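Long-range contact in vesicular integral-membrane protein VIP36 (Canis lupus familiaris, PDB 2DUR), which acts as a calcium-dependent intracellular lectin of the early secretory pathway, binding high-mannose glycans and helping to transport and sort the glycoproteins that carry them: residues A[166-179]-A[188-200]. Numbering follows the deposited sequence.
Sequences FLAVRYSRGRLTVM and WKNCIDITGVRLP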
# COMPACT_ATOMS: atom_id res chain seq x y z
N PHE A 166 -7.65 3.19 -9.33
CA PHE A 166 -6.86 1.98 -9.10
C PHE A 166 -5.38 2.30 -9.00
O PHE A 166 -4.91 3.31 -9.58
CB PHE A 166 -6.99 0.96 -10.25
CG PHE A 166 -8.40 0.59 -10.58
CD1 PHE A 166 -9.15 1.38 -11.46
CD2 PHE A 166 -8.94 -0.60 -10.09
CE1 PHE A 166 -10.47 1.04 -11.79
CE2 PHE A 166 -10.27 -0.95 -10.41
CZ PHE A 166 -11.01 -0.12 -11.28
N LEU A 167 -4.68 1.44 -8.26
CA LEU A 167 -3.20 1.48 -8.17
C LEU A 167 -2.62 0.13 -8.52
O LEU A 167 -3.20 -0.89 -8.20
CB LEU A 167 -2.78 1.85 -6.73
CG LEU A 167 -1.35 2.39 -6.58
CD1 LEU A 167 -1.34 3.80 -7.05
CD2 LEU A 167 -0.94 2.31 -5.12
N ALA A 168 -1.47 0.12 -9.20
CA ALA A 168 -0.75 -1.12 -9.42
C ALA A 168 0.64 -1.00 -8.81
O ALA A 168 1.29 0.03 -8.95
CB ALA A 168 -0.66 -1.44 -10.91
N VAL A 169 1.05 -2.05 -8.11
CA VAL A 169 2.41 -2.14 -7.54
C VAL A 169 3.00 -3.43 -8.04
O VAL A 169 2.52 -4.51 -7.73
CB VAL A 169 2.39 -2.14 -5.99
CG1 VAL A 169 3.82 -2.22 -5.47
CG2 VAL A 169 1.67 -0.87 -5.44
N ARG A 170 4.08 -3.32 -8.80
CA ARG A 170 4.74 -4.47 -9.43
C ARG A 170 6.14 -4.59 -8.85
O ARG A 170 6.86 -3.61 -8.75
CB ARG A 170 4.84 -4.28 -10.95
CG ARG A 170 5.43 -5.50 -11.68
CD ARG A 170 5.63 -5.18 -13.18
NE ARG A 170 6.23 -6.30 -13.92
CZ ARG A 170 7.54 -6.54 -14.07
NH1 ARG A 170 8.48 -5.71 -13.58
NH2 ARG A 170 7.92 -7.61 -14.77
N TYR A 171 6.51 -5.80 -8.46
CA TYR A 171 7.84 -6.02 -7.96
C TYR A 171 8.43 -7.29 -8.59
O TYR A 171 7.87 -8.36 -8.45
CB TYR A 171 7.81 -6.12 -6.41
CG TYR A 171 9.20 -6.33 -5.85
CD1 TYR A 171 10.19 -5.35 -6.03
CD2 TYR A 171 9.55 -7.50 -5.20
CE1 TYR A 171 11.50 -5.53 -5.54
CE2 TYR A 171 10.85 -7.72 -4.72
CZ TYR A 171 11.82 -6.72 -4.89
OH TYR A 171 13.10 -6.90 -4.41
N SER A 172 9.57 -7.15 -9.27
CA SER A 172 10.20 -8.29 -9.93
C SER A 172 11.64 -7.94 -10.26
O SER A 172 11.91 -6.88 -10.86
CB SER A 172 9.45 -8.63 -11.24
OG SER A 172 10.12 -9.70 -11.93
N ARG A 173 12.55 -8.84 -9.87
CA ARG A 173 13.99 -8.71 -10.20
C ARG A 173 14.52 -7.31 -9.81
O ARG A 173 15.30 -6.67 -10.55
CB ARG A 173 14.22 -8.99 -11.69
CG ARG A 173 13.85 -10.44 -12.08
CD ARG A 173 14.22 -10.75 -13.52
NE ARG A 173 15.67 -10.86 -13.63
CZ ARG A 173 16.37 -11.97 -13.45
NH1 ARG A 173 15.78 -13.13 -13.16
NH2 ARG A 173 17.69 -11.91 -13.58
N GLY A 174 14.11 -6.85 -8.63
CA GLY A 174 14.62 -5.60 -8.10
C GLY A 174 13.96 -4.35 -8.61
O GLY A 174 14.26 -3.26 -8.14
N ARG A 175 13.07 -4.49 -9.61
CA ARG A 175 12.38 -3.36 -10.18
C ARG A 175 11.04 -3.19 -9.48
O ARG A 175 10.24 -4.13 -9.43
CB ARG A 175 12.19 -3.53 -11.71
CG ARG A 175 11.59 -2.33 -12.40
CD ARG A 175 11.35 -2.69 -13.87
NE ARG A 175 10.71 -1.59 -14.59
CZ ARG A 175 10.43 -1.63 -15.91
NH1 ARG A 175 10.72 -2.73 -16.63
NH2 ARG A 175 9.84 -0.60 -16.50
N LEU A 176 10.82 -1.99 -8.97
CA LEU A 176 9.58 -1.64 -8.27
C LEU A 176 8.87 -0.58 -9.09
O LEU A 176 9.40 0.51 -9.32
CB LEU A 176 9.92 -1.10 -6.87
CG LEU A 176 8.70 -0.63 -6.05
CD1 LEU A 176 7.73 -1.78 -5.78
CD2 LEU A 176 9.14 0.04 -4.75
N THR A 177 7.67 -0.90 -9.55
CA THR A 177 6.92 0.03 -10.40
C THR A 177 5.57 0.29 -9.75
O THR A 177 4.87 -0.64 -9.34
CB THR A 177 6.71 -0.55 -11.85
OG1 THR A 177 7.96 -1.03 -12.36
CG2 THR A 177 6.13 0.49 -12.76
N VAL A 178 5.21 1.55 -9.66
CA VAL A 178 3.87 1.93 -9.19
C VAL A 178 3.20 2.71 -10.30
O VAL A 178 3.78 3.67 -10.82
CB VAL A 178 3.96 2.81 -7.91
CG1 VAL A 178 2.56 3.16 -7.41
CG2 VAL A 178 4.76 2.10 -6.83
N MET A 179 1.99 2.28 -10.69
CA MET A 179 1.22 2.94 -11.75
C MET A 179 -0.17 3.28 -11.23
O MET A 179 -0.64 2.67 -10.28
CB MET A 179 1.12 2.02 -12.96
CG MET A 179 2.48 1.54 -13.43
SD MET A 179 2.42 0.39 -14.81
CE MET A 179 1.74 -1.07 -14.02
N TRP A 188 -2.89 2.13 -17.29
CA TRP A 188 -1.91 2.36 -16.21
C TRP A 188 -0.95 3.48 -16.61
O TRP A 188 -0.25 3.36 -17.61
CB TRP A 188 -1.10 1.11 -15.93
CG TRP A 188 -1.86 -0.06 -15.35
CD1 TRP A 188 -1.98 -1.31 -15.88
CD2 TRP A 188 -2.58 -0.08 -14.11
NE1 TRP A 188 -2.73 -2.11 -15.06
CE2 TRP A 188 -3.12 -1.38 -13.97
CE3 TRP A 188 -2.83 0.88 -13.11
CZ2 TRP A 188 -3.91 -1.75 -12.86
CZ3 TRP A 188 -3.62 0.51 -12.03
CH2 TRP A 188 -4.13 -0.79 -11.90
N LYS A 189 -0.89 4.55 -15.81
CA LYS A 189 0.02 5.66 -16.04
C LYS A 189 1.17 5.57 -15.04
O LYS A 189 0.93 5.31 -13.87
CB LYS A 189 -0.74 6.97 -15.83
CG LYS A 189 0.10 8.23 -15.95
CD LYS A 189 -0.64 9.43 -15.37
CE LYS A 189 0.00 10.77 -15.76
NZ LYS A 189 1.43 10.68 -16.20
N ASN A 190 2.40 5.80 -15.49
CA ASN A 190 3.49 5.61 -14.56
C ASN A 190 3.50 6.65 -13.44
O ASN A 190 3.13 7.81 -13.62
CB ASN A 190 4.85 5.57 -15.25
CG ASN A 190 5.96 5.17 -14.27
OD1 ASN A 190 6.88 5.97 -14.02
ND2 ASN A 190 5.85 3.98 -13.66
N CYS A 191 3.95 6.20 -12.27
CA CYS A 191 4.10 7.07 -11.11
C CYS A 191 5.55 6.95 -10.62
O CYS A 191 6.29 7.94 -10.57
CB CYS A 191 3.08 6.70 -10.03
SG CYS A 191 3.30 7.62 -8.49
N ILE A 192 5.95 5.72 -10.34
CA ILE A 192 7.27 5.39 -9.83
C ILE A 192 7.80 4.21 -10.65
O ILE A 192 7.05 3.27 -10.96
CB ILE A 192 7.18 4.97 -8.34
CG1 ILE A 192 6.72 6.15 -7.49
CG2 ILE A 192 8.50 4.32 -7.87
CD1 ILE A 192 6.07 5.66 -6.15
N ASP A 193 9.08 4.27 -11.01
CA ASP A 193 9.71 3.12 -11.64
C ASP A 193 11.19 3.16 -11.29
O ASP A 193 11.97 3.97 -11.83
CB ASP A 193 9.51 3.15 -13.17
CG ASP A 193 9.73 1.81 -13.85
OD1 ASP A 193 9.89 0.75 -13.22
OD2 ASP A 193 9.69 1.84 -15.11
N ILE A 194 11.56 2.31 -10.35
CA ILE A 194 12.93 2.31 -9.82
C ILE A 194 13.48 0.90 -9.76
O ILE A 194 12.73 -0.08 -9.78
CB ILE A 194 13.01 2.95 -8.41
CG1 ILE A 194 12.15 2.19 -7.41
CG2 ILE A 194 12.58 4.44 -8.48
CD1 ILE A 194 12.27 2.68 -5.96
N THR A 195 14.81 0.79 -9.66
CA THR A 195 15.45 -0.51 -9.62
C THR A 195 16.39 -0.56 -8.41
O THR A 195 16.60 0.45 -7.74
CB THR A 195 16.26 -0.79 -10.92
OG1 THR A 195 17.18 0.29 -11.13
CG2 THR A 195 15.29 -0.92 -12.12
N GLY A 196 16.93 -1.74 -8.16
CA GLY A 196 17.88 -1.96 -7.06
C GLY A 196 17.18 -2.14 -5.74
O GLY A 196 17.80 -2.02 -4.69
N VAL A 197 15.88 -2.43 -5.78
CA VAL A 197 15.11 -2.63 -4.55
C VAL A 197 15.19 -4.10 -4.13
O VAL A 197 14.79 -4.99 -4.88
CB VAL A 197 13.65 -2.19 -4.75
CG1 VAL A 197 12.80 -2.59 -3.55
CG2 VAL A 197 13.56 -0.69 -5.04
N ARG A 198 15.72 -4.34 -2.92
CA ARG A 198 15.91 -5.70 -2.38
C ARG A 198 14.88 -5.97 -1.29
O ARG A 198 14.85 -5.26 -0.29
CB ARG A 198 17.33 -5.89 -1.81
CG ARG A 198 18.45 -5.79 -2.84
CD ARG A 198 19.87 -6.09 -2.28
NE ARG A 198 20.02 -7.29 -1.44
CZ ARG A 198 20.09 -8.55 -1.86
NH1 ARG A 198 19.98 -8.85 -3.15
NH2 ARG A 198 20.25 -9.53 -0.98
N LEU A 199 14.01 -6.94 -1.53
CA LEU A 199 12.99 -7.35 -0.56
C LEU A 199 12.96 -8.86 -0.46
O LEU A 199 13.11 -9.55 -1.49
CB LEU A 199 11.61 -6.86 -1.01
CG LEU A 199 11.41 -5.33 -1.04
CD1 LEU A 199 10.08 -4.99 -1.71
CD2 LEU A 199 11.46 -4.72 0.35
N PRO A 200 12.78 -9.39 0.77
CA PRO A 200 12.66 -10.85 0.91
C PRO A 200 11.27 -11.37 0.53
O PRO A 200 10.30 -10.60 0.43
CB PRO A 200 12.89 -11.04 2.41
CG PRO A 200 12.31 -9.78 3.02
CD PRO A 200 12.71 -8.70 2.08
O HOH W 1 17.02 -4.30 -10.05
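Arg175 and Asp193 meet in a side-on salt bridge, their flat groups only 18° from coplanar. Arg175 NE donates to Asp193 OD1 and Arg175 NH2 to Asp193 OD2, each at 2.8 Å and each on a syn lone pair. Asp193 OD1 also accepts from Thr177 OG1 (2.8 Å), which arrives from above the carboxylate plane; with chi1 at -49° the threonine turns its hydroxyl to the acid and its methyl toward Asn190. The backbone pairs Leu176 with Ile194 through two hydrogen bonds. At the next hydrogen-bonded pair, past Thr177 and Asp193, Val178 O accepts from both Cys191 N (2.9 Å) and Ile192 N (3.0 Å), while Ile192 O receives Val178 N on one face of its plane and Asn190 ND2 on the other. At the turn, Gly174, whose positive phi suits glycine, offers its O to Val197 N. Tyr171, just before the turn, gives its phenol proton to Val197 O (2.6 Å) and accepts a weak bond from Leu199 N; Leu199 CD1 lies over the ring centre. At the far end Trp188 spreads its indole over Ala168 CB, with Met179 CE over the same ring system. Beta-branched Val178 and Ile192 pack side by side on the opposite face from Asp193, and Cys191 is disulfide-bonded to Cys154. Cys191 and Ile192 facing Val178 form a classic beta bulge, here within an antiparallel sheet of the legume-lectin-like beta sandwich.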